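Local coordinates for protein MIX1 (Leishmania major, PDB 3HA4) that is of uncertain function but forms homodimers and probably acts as a TPR-like helical scaffold that mediates protein-protein interactions, at residues P66-I71 and D115-R120; E96-V101 and D134-M139. All blocks are in the same frame, centred on the assembly; numbering follows the deposited sequence.

Contact 1. Residues P66-I71 and D115-R120; sequences PADWLI and DPNGGR
Trp69 and Asp68 make the polar links to the turn at 116-119. The indole NE1 of Trp69 gives a hydrogen bond to Gly119 O at 3.2 Å. The N-H...O angle is 159°, and the oxygen lies close to the ring plane, although the donor sits above the plane of the carbonyl. Asp68 OD1 accepts a weak, bent bond from Gly118 N at 2.9 Å. The same carboxylate caps helix 70-81. OD1 takes a weak bond from Leu70 N, and Asp68 OD2 takes a straight one from Ile71 N at 3.0 Å, which arrives from above the carboxylate plane. Trp34 NE1 also donates to OD2, so several N-H groups fix the carboxylate.

Van der Waals contacts fill in around these bonds. Pro116 CB meets the indole edge at Trp69 CD1, 3.6 Å away. Trp69 holds its CG between the backbone N and the carbonyl carbon (chi1 56°), which brings the indole alongside the turn. Gly118 CA packs against Leu70 CB at 4.0 Å. Asn117 lays its CB by Asp68 OD1 at 3.3 Å, with its amide plane nearly perpendicular to the carboxylate. The amide ND2 bonds to Asp124 of the second subunit.

Pro116 to Gly119 form a type I beta turn, closed by Gly119 N to Pro116 O. The contact thus joins a side-chain-capped helix start to a beta turn in the loop between helices 94-109 and 123-137, at the dimer interface.

Contact 2. Residues E96-V101 and D134-M139; sequences EMRKEV and DDLENM
Segment 96-101 is wholly helical, whereas 134-139 leaves helix 123-137 near its C-terminal end; the two backbones are nearest at Arg98 and Leu136, with CA atoms 6.5 Å apart. Arg98 carries the polar part of the contact. Arg98 NE donates to Leu136 O at 3.2 Å, with an N-H...O angle of 155°. The donor stands well above the carbonyl plane. Met139 N reaches Leu136 O from the opposite face, at 2.9 Å, so two N-H groups hold this oxygen. CG of Arg98 lies anti to the backbone N (chi1 -173°) and the chain bends at chi3, which turns NE to the other helix. Met139 O lies over one face of the guanidinium, toward its rim. Met139 O comes within 3.1 Å of Arg98 NE, but the angle is too poor for a hydrogen bond. At the far end of the group, NH1 forms a salt bridge with Asp95.

The apolar contacts lie beside this bond. Arg98 CG packs on Leu136 CD2 at 4.1 Å, the two side chains running antiparallel alongside each other. Val101 CG1 meets Leu136 CD1 at 4.0 Å, the valine side chain set roughly perpendicular to the leucine. Met139 CB rests against Arg98 CD, also at 4.1 Å. Thr76 and Leu79 of helix 70-81 touch Leu136 and Met139, respectively.

Chemically, a buried arginine meets carbonyls at the end of a helix. Its positive charge would probably be favourable there, where the helix dipole is negative, while the salt bridge to Asp95 probably offsets part of it.

The centres of contacts 1 and 2 are about 17 Å apart. Their nearest atoms are about 6 Å apart, so they do not touch. Along the chain the segments alternate: 66-71, 96-101, 115-120, 134-139. Contact 1 joins the start of helix 70-81 to the loop between helices 94-109 and 123-137. Contact 2 ties those two helices together directly, near the start of the first and the end of the second. Helix 70-81 also packs against contact 2, so it borders both sites. Together the contacts link three helices of an all-helical, TPR-like fold. Contact 1 has the more extensive ties to the second subunit, consistent with a homodimeric scaffold.

Contact 1. Residues P66-I71 and D115-R120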
ATOM      1  N   PRO A  66      14.929   3.892   3.100  1.00 25.63           N
ATOM      2  CA  PRO A  66      14.688   5.302   2.751  1.00 25.71           C
ATOM      3  C   PRO A  66      14.269   5.480   1.288  1.00 26.83           C
ATOM      4  O   PRO A  66      13.797   6.561   0.922  1.00 25.86           O
ATOM      5  CB  PRO A  66      16.055   5.968   2.939  1.00 25.82           C
ATOM      6  CG  PRO A  66      17.068   4.842   2.873  1.00 26.08           C
ATOM      7  CD  PRO A  66      16.358   3.529   3.096  1.00 26.08           C
ATOM      8  N   ALA A  67      14.459   4.447   0.473  1.00 25.12           N
ATOM      9  CA  ALA A  67      14.093   4.504  -0.942  1.00 25.22           C
ATOM     10  C   ALA A  67      12.724   3.921  -1.253  1.00 25.18           C
ATOM     11  O   ALA A  67      12.265   4.022  -2.389  1.00 40.51           O
ATOM     12  CB  ALA A  67      15.146   3.833  -1.807  1.00 25.99           C
ATOM     13  N   ASP A  68      12.071   3.321  -0.262  1.00 38.91           N
ATOM     14  CA  ASP A  68      10.757   2.713  -0.479  1.00 28.59           C
ATOM     15  C   ASP A  68       9.615   3.734  -0.539  1.00 25.50           C
ATOM     16  O   ASP A  68       9.612   4.731   0.199  1.00 24.26           O
ATOM     17  CB  ASP A  68      10.446   1.690   0.613  1.00 29.44           C
ATOM     18  CG  ASP A  68       9.129   0.963   0.368  1.00 43.23           C
ATOM     19  OD1 ASP A  68       8.893   0.535  -0.790  1.00 46.48           O
ATOM     20  OD2 ASP A  68       8.332   0.831   1.327  1.00 27.38           O
ATOM     21  N   TRP A  69       8.634   3.468  -1.398  1.00 25.40           N
ATOM     22  CA  TRP A  69       7.461   4.353  -1.524  1.00 24.59           C
ATOM     23  C   TRP A  69       6.201   3.664  -1.001  1.00 25.04           C
ATOM     24  O   TRP A  69       5.244   4.328  -0.603  1.00 25.01           O
ATOM     25  CB  TRP A  69       7.246   4.806  -2.991  1.00 25.41           C
ATOM     26  CG  TRP A  69       7.115   3.644  -3.906  1.00 25.28           C
ATOM     27  CD1 TRP A  69       8.127   2.955  -4.495  1.00 26.43           C
ATOM     28  CD2 TRP A  69       5.905   2.976  -4.278  1.00 25.82           C
ATOM     29  NE1 TRP A  69       7.624   1.908  -5.227  1.00 27.97           N
ATOM     30  CE2 TRP A  69       6.260   1.902  -5.112  1.00 26.74           C
ATOM     31  CE3 TRP A  69       4.556   3.193  -4.000  1.00 26.13           C
ATOM     32  CZ2 TRP A  69       5.316   1.053  -5.678  1.00 29.49           C
ATOM     33  CZ3 TRP A  69       3.623   2.344  -4.556  1.00 27.39           C
ATOM     34  CH2 TRP A  69       4.007   1.292  -5.390  1.00 28.44           C
ATOM     35  N   LEU A  70       6.206   2.334  -1.013  1.00 25.47           N
ATOM     36  CA  LEU A  70       5.021   1.555  -0.668  1.00 25.89           C
ATOM     37  C   LEU A  70       4.582   1.786   0.774  1.00 25.00           C
ATOM     38  O   LEU A  70       3.418   2.079   1.052  1.00 26.08           O
ATOM     39  CB  LEU A  70       5.264   0.064  -0.915  1.00 27.14           C
ATOM     40  CG  LEU A  70       4.031  -0.840  -0.868  1.00 44.35           C
ATOM     41  CD1 LEU A  70       2.823  -0.165  -1.518  1.00 50.90           C
ATOM     42  CD2 LEU A  70       4.316  -2.173  -1.537  1.00 60.82           C
ATOM     43  N   ILE A  71       5.523   1.663   1.697  1.00 32.09           N
ATOM     44  CA  ILE A  71       5.195   1.868   3.092  1.00 29.34           C
ATOM     45  C   ILE A  71       4.765   3.315   3.357  1.00 24.31           C
ATOM     46  O   ILE A  71       3.758   3.544   4.027  1.00 24.51           O
ATOM     47  CB  ILE A  71       6.333   1.379   4.012  1.00 30.35           C
ATOM     48  CG1 ILE A  71       6.362  -0.154   3.986  1.00 26.54           C
ATOM     49  CG2 ILE A  71       6.151   1.920   5.438  1.00 24.83           C
ATOM     50  CD1 ILE A  71       7.411  -0.795   4.873  1.00 27.95           C
ATOM     51  N   ASP A 115      16.290   2.329  -5.769  1.00 60.34           N
ATOM     52  CA  ASP A 115      16.061   0.968  -5.409  1.00 60.68           C
ATOM     53  C   ASP A 115      14.906   0.737  -4.494  1.00 61.40           C
ATOM     54  O   ASP A 115      15.032   0.019  -3.535  1.00 64.50           O
ATOM     55  CB  ASP A 115      17.288   0.415  -4.774  1.00 59.09           C
ATOM     56  CG  ASP A 115      17.953  -0.544  -5.639  1.00 77.14           C
ATOM     57  OD1 ASP A 115      18.278  -1.631  -5.162  1.00 79.14           O
ATOM     58  OD2 ASP A 115      18.122  -0.217  -6.808  1.00 72.38           O
ATOM     59  N   PRO A 116      13.782   1.363  -4.786  1.00 81.75           N
ATOM     60  CA  PRO A 116      12.613   1.266  -3.924  1.00 75.32           C
ATOM     61  C   PRO A 116      12.065  -0.121  -3.814  1.00 80.12           C
ATOM     62  O   PRO A 116      11.947  -0.836  -4.771  1.00 75.25           O
ATOM     63  CB  PRO A 116      11.608   2.161  -4.627  1.00 69.29           C
ATOM     64  CG  PRO A 116      12.414   3.086  -5.384  1.00 66.61           C
ATOM     65  CD  PRO A 116      13.518   2.278  -5.900  1.00 67.83           C
ATOM     66  N   ASN A 117      11.721  -0.467  -2.593  1.00 62.85           N
ATOM     67  CA  ASN A 117      11.256  -1.780  -2.228  1.00 64.15           C
ATOM     68  C   ASN A 117       9.976  -2.140  -2.898  1.00 72.56           C
ATOM     69  O   ASN A 117       9.744  -3.277  -3.192  1.00 77.76           O
ATOM     70  CB  ASN A 117      11.123  -1.893  -0.728  1.00 62.23           C
ATOM     71  CG  ASN A 117      12.425  -1.713  -0.035  1.00 67.00           C
ATOM     72  OD1 ASN A 117      12.912  -0.627   0.096  1.00 60.62           O
ATOM     73  ND2 ASN A 117      13.010  -2.802   0.381  1.00 59.66           N
ATOM     74  N   GLY A 118       9.128  -1.154  -3.106  1.00 70.15           N
ATOM     75  CA  GLY A 118       7.820  -1.377  -3.671  1.00 70.55           C
ATOM     76  C   GLY A 118       7.930  -1.753  -5.122  1.00 83.41           C
ATOM     77  O   GLY A 118       6.958  -2.057  -5.781  1.00 86.02           O
ATOM     78  N   GLY A 119       9.134  -1.651  -5.643  1.00 97.00           N
ATOM     79  CA  GLY A 119       9.354  -1.828  -7.044  1.00 95.69           C
ATOM     80  C   GLY A 119       9.654  -0.552  -7.769  1.00 90.20           C
ATOM     81  O   GLY A 119       9.696   0.512  -7.214  1.00 66.44           O
ATOM     82  N   ARG A 120       9.857  -0.708  -9.066  1.00125.56           N
ATOM     83  CA  ARG A 120      10.382   0.339  -9.900  1.00131.65           C
ATOM     84  C   ARG A 120       9.391   1.426 -10.116  1.00123.16           C
ATOM     85  O   ARG A 120       8.237   1.162 -10.385  1.00105.22           O
ATOM     86  CB  ARG A 120      10.830  -0.205 -11.256  1.00136.71           C
ATOM     87  CG  ARG A 120      10.171  -1.490 -11.673  1.00154.60           C
ATOM     88  CD  ARG A 120      10.641  -1.895 -13.060  1.00157.24           C
ATOM     89  NE  ARG A 120      11.392  -3.149 -13.062  1.00169.98           N
ATOM     90  CZ  ARG A 120      12.416  -3.396 -13.870  1.00168.88           C
ATOM     91  NH1 ARG A 120      12.799  -2.462 -14.736  1.00164.08           N
ATOM     92  NH2 ARG A 120      13.052  -4.566 -13.818  1.00137.49           N
TER

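Contact 2. Residues E96-V101 and D134-M139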
ATOM      1  N   GLU A  96       4.937  16.366  12.173  1.00 33.14           N
ATOM      2  CA  GLU A  96       6.313  16.166  11.814  1.00 41.29           C
ATOM      3  C   GLU A  96       6.530  14.877  11.076  1.00 36.26           C
ATOM      4  O   GLU A  96       7.354  14.804  10.228  1.00 41.20           O
ATOM      5  CB  GLU A  96       7.207  16.235  13.024  1.00 28.70           C
ATOM      6  CG  GLU A  96       8.642  16.609  12.735  1.00 48.50           C
ATOM      7  CD  GLU A  96       8.805  17.811  11.817  1.00 83.51           C
ATOM      8  OE1 GLU A  96       8.155  18.849  12.046  1.00 62.91           O
ATOM      9  OE2 GLU A  96       9.590  17.714  10.865  1.00 60.55           O
ATOM     10  N   MET A  97       5.766  13.863  11.412  1.00 33.53           N
ATOM     11  CA  MET A  97       5.799  12.594  10.728  1.00 40.15           C
ATOM     12  C   MET A  97       5.318  12.729   9.312  1.00 30.62           C
ATOM     13  O   MET A  97       5.829  12.124   8.449  1.00 27.64           O
ATOM     14  CB  MET A  97       4.949  11.571  11.455  1.00 27.96           C
ATOM     15  CG  MET A  97       5.066  10.202  10.905  1.00 26.75           C
ATOM     16  SD  MET A  97       3.953   9.046  11.551  1.00 35.25           S
ATOM     17  CE  MET A  97       4.083   7.810  10.350  1.00 30.97           C
ATOM     18  N   ARG A  98       4.309  13.540   9.126  1.00 26.42           N
ATOM     19  CA  ARG A  98       3.733  13.874   7.868  1.00 26.55           C
ATOM     20  C   ARG A  98       4.760  14.444   6.936  1.00 37.67           C
ATOM     21  O   ARG A  98       4.836  14.104   5.784  1.00 26.02           O
ATOM     22  CB  ARG A  98       2.684  14.913   8.161  1.00 35.90           C
ATOM     23  CG  ARG A  98       1.809  15.342   7.063  1.00 30.11           C
ATOM     24  CD  ARG A  98       1.314  16.717   7.310  1.00 41.93           C
ATOM     25  NE  ARG A  98       1.655  17.524   6.172  1.00 56.48           N
ATOM     26  CZ  ARG A  98       2.310  18.658   6.208  1.00 44.20           C
ATOM     27  NH1 ARG A  98       2.667  19.175   7.336  1.00 47.58           N
ATOM     28  NH2 ARG A  98       2.579  19.275   5.086  1.00 69.13           N
ATOM     29  N   LYS A  99       5.566  15.326   7.480  1.00 41.35           N
ATOM     30  CA  LYS A  99       6.598  16.001   6.765  1.00 34.31           C
ATOM     31  C   LYS A  99       7.708  15.101   6.377  1.00 32.08           C
ATOM     32  O   LYS A  99       8.314  15.310   5.382  1.00 33.50           O
ATOM     33  CB  LYS A  99       7.140  17.124   7.606  1.00 35.47           C
ATOM     34  CG  LYS A  99       6.273  18.301   7.577  1.00 43.10           C
ATOM     35  CD  LYS A  99       6.826  19.416   8.367  1.00 59.84           C
ATOM     36  CE  LYS A  99       5.804  20.485   8.551  1.00 69.71           C
ATOM     37  NZ  LYS A  99       6.330  21.684   9.198  1.00 57.70           N
ATOM     38  N   GLU A 100       7.970  14.092   7.184  1.00 32.04           N
ATOM     39  CA  GLU A 100       9.001  13.113   6.875  1.00 29.47           C
ATOM     40  C   GLU A 100       8.550  12.115   5.827  1.00 25.63           C
ATOM     41  O   GLU A 100       9.309  11.782   4.925  1.00 25.24           O
ATOM     42  CB  GLU A 100       9.433  12.389   8.144  1.00 46.91           C
ATOM     43  CG  GLU A 100      10.042  13.312   9.165  1.00 31.99           C
ATOM     44  CD  GLU A 100      10.280  12.632  10.490  1.00 47.35           C
ATOM     45  OE1 GLU A 100       9.677  11.565  10.739  1.00 35.47           O
ATOM     46  OE2 GLU A 100      11.077  13.175  11.281  1.00 57.29           O
ATOM     47  N   VAL A 101       7.316  11.637   5.945  1.00 28.52           N
ATOM     48  CA  VAL A 101       6.759  10.749   4.929  1.00 26.48           C
ATOM     49  C   VAL A 101       6.726  11.474   3.584  1.00 29.57           C
ATOM     50  O   VAL A 101       7.104  10.910   2.548  1.00 25.13           O
ATOM     51  CB  VAL A 101       5.353  10.262   5.300  1.00 28.72           C
ATOM     52  CG1 VAL A 101       4.804   9.339   4.225  1.00 26.33           C
ATOM     53  CG2 VAL A 101       5.391   9.548   6.637  1.00 36.40           C
ATOM     54  N   ASP A 134       0.467  15.123  -2.866  1.00 29.07           N
ATOM     55  CA  ASP A 134      -0.630  16.095  -2.764  1.00 34.64           C
ATOM     56  C   ASP A 134      -1.380  15.918  -1.462  1.00 29.55           C
ATOM     57  O   ASP A 134      -1.633  16.888  -0.741  1.00 36.62           O
ATOM     58  CB  ASP A 134      -1.640  15.928  -3.912  1.00 33.86           C
ATOM     59  CG  ASP A 134      -1.214  16.616  -5.180  1.00 40.77           C
ATOM     60  OD1 ASP A 134      -0.127  17.241  -5.214  1.00 39.98           O
ATOM     61  OD2 ASP A 134      -1.988  16.528  -6.154  1.00 66.46           O
ATOM     62  N   ASP A 135      -1.773  14.677  -1.189  1.00 31.39           N
ATOM     63  CA  ASP A 135      -2.506  14.370   0.027  1.00 32.76           C
ATOM     64  C   ASP A 135      -1.741  14.907   1.227  1.00 30.88           C
ATOM     65  O   ASP A 135      -2.296  15.626   2.061  1.00 31.84           O
ATOM     66  CB  ASP A 135      -2.745  12.865   0.149  1.00 31.82           C
ATOM     67  CG  ASP A 135      -3.870  12.392  -0.740  1.00 40.77           C
ATOM     68  OD1 ASP A 135      -4.693  13.244  -1.126  1.00 56.94           O
ATOM     69  OD2 ASP A 135      -3.942  11.184  -1.049  1.00 33.16           O
ATOM     70  N   LEU A 136      -0.452  14.588   1.291  1.00 27.84           N
ATOM     71  CA  LEU A 136       0.361  15.040   2.406  1.00 29.79           C
ATOM     72  C   LEU A 136       0.411  16.555   2.430  1.00 30.16           C
ATOM     73  O   LEU A 136       0.101  17.173   3.445  1.00 30.69           O
ATOM     74  CB  LEU A 136       1.757  14.425   2.339  1.00 28.36           C
ATOM     75  CG  LEU A 136       1.738  12.909   2.566  1.00 27.06           C
ATOM     76  CD1 LEU A 136       3.043  12.213   2.117  1.00 26.78           C
ATOM     77  CD2 LEU A 136       1.409  12.627   4.048  1.00 26.90           C
ATOM     78  N   GLU A 137       0.793  17.155   1.335  1.00 29.68           N
ATOM     79  CA  GLU A 137       0.817  18.591   1.238  1.00 43.89           C
ATOM     80  C   GLU A 137      -0.489  19.254   1.686  1.00 41.05           C
ATOM     81  O   GLU A 137      -0.472  20.274   2.314  1.00 45.87           O
ATOM     82  CB  GLU A 137       1.194  19.003  -0.177  1.00 37.97           C
ATOM     83  CG  GLU A 137       2.603  18.707  -0.607  1.00 29.35           C
ATOM     84  CD  GLU A 137       3.553  19.706  -0.107  1.00 35.79           C
ATOM     85  OE1 GLU A 137       3.127  20.530   0.660  1.00 30.41           O
ATOM     86  OE2 GLU A 137       4.719  19.670  -0.446  1.00 30.36           O
ATOM     87  N   ASN A 138      -1.613  18.632   1.376  1.00 29.85           N
ATOM     88  CA  ASN A 138      -2.920  19.202   1.712  1.00 38.71           C
ATOM     89  C   ASN A 138      -3.335  18.993   3.169  1.00 40.03           C
ATOM     90  O   ASN A 138      -4.369  19.485   3.619  1.00 54.49           O
ATOM     91  CB  ASN A 138      -3.993  18.679   0.751  1.00 34.38           C
ATOM     92  CG  ASN A 138      -4.071  19.498  -0.524  1.00 40.31           C
ATOM     93  OD1 ASN A 138      -4.005  20.724  -0.480  1.00 46.36           O
ATOM     94  ND2 ASN A 138      -4.209  18.829  -1.662  1.00 41.40           N
ATOM     95  N   MET A 139      -2.491  18.289   3.904  1.00 51.97           N
ATOM     96  CA  MET A 139      -2.821  17.824   5.233  1.00 55.16           C
ATOM     97  C   MET A 139      -2.172  18.726   6.271  1.00 51.73           C
ATOM     98  O   MET A 139      -1.017  19.135   6.112  1.00 38.70           O
ATOM     99  CB  MET A 139      -2.292  16.397   5.376  1.00 47.85           C
ATOM    100  CG  MET A 139      -2.983  15.519   6.372  1.00 57.66           C
ATOM    101  SD  MET A 139      -2.262  13.859   6.340  1.00 39.98           S
ATOM    102  CE  MET A 139      -2.804  13.256   4.733  1.00 37.79           C
TER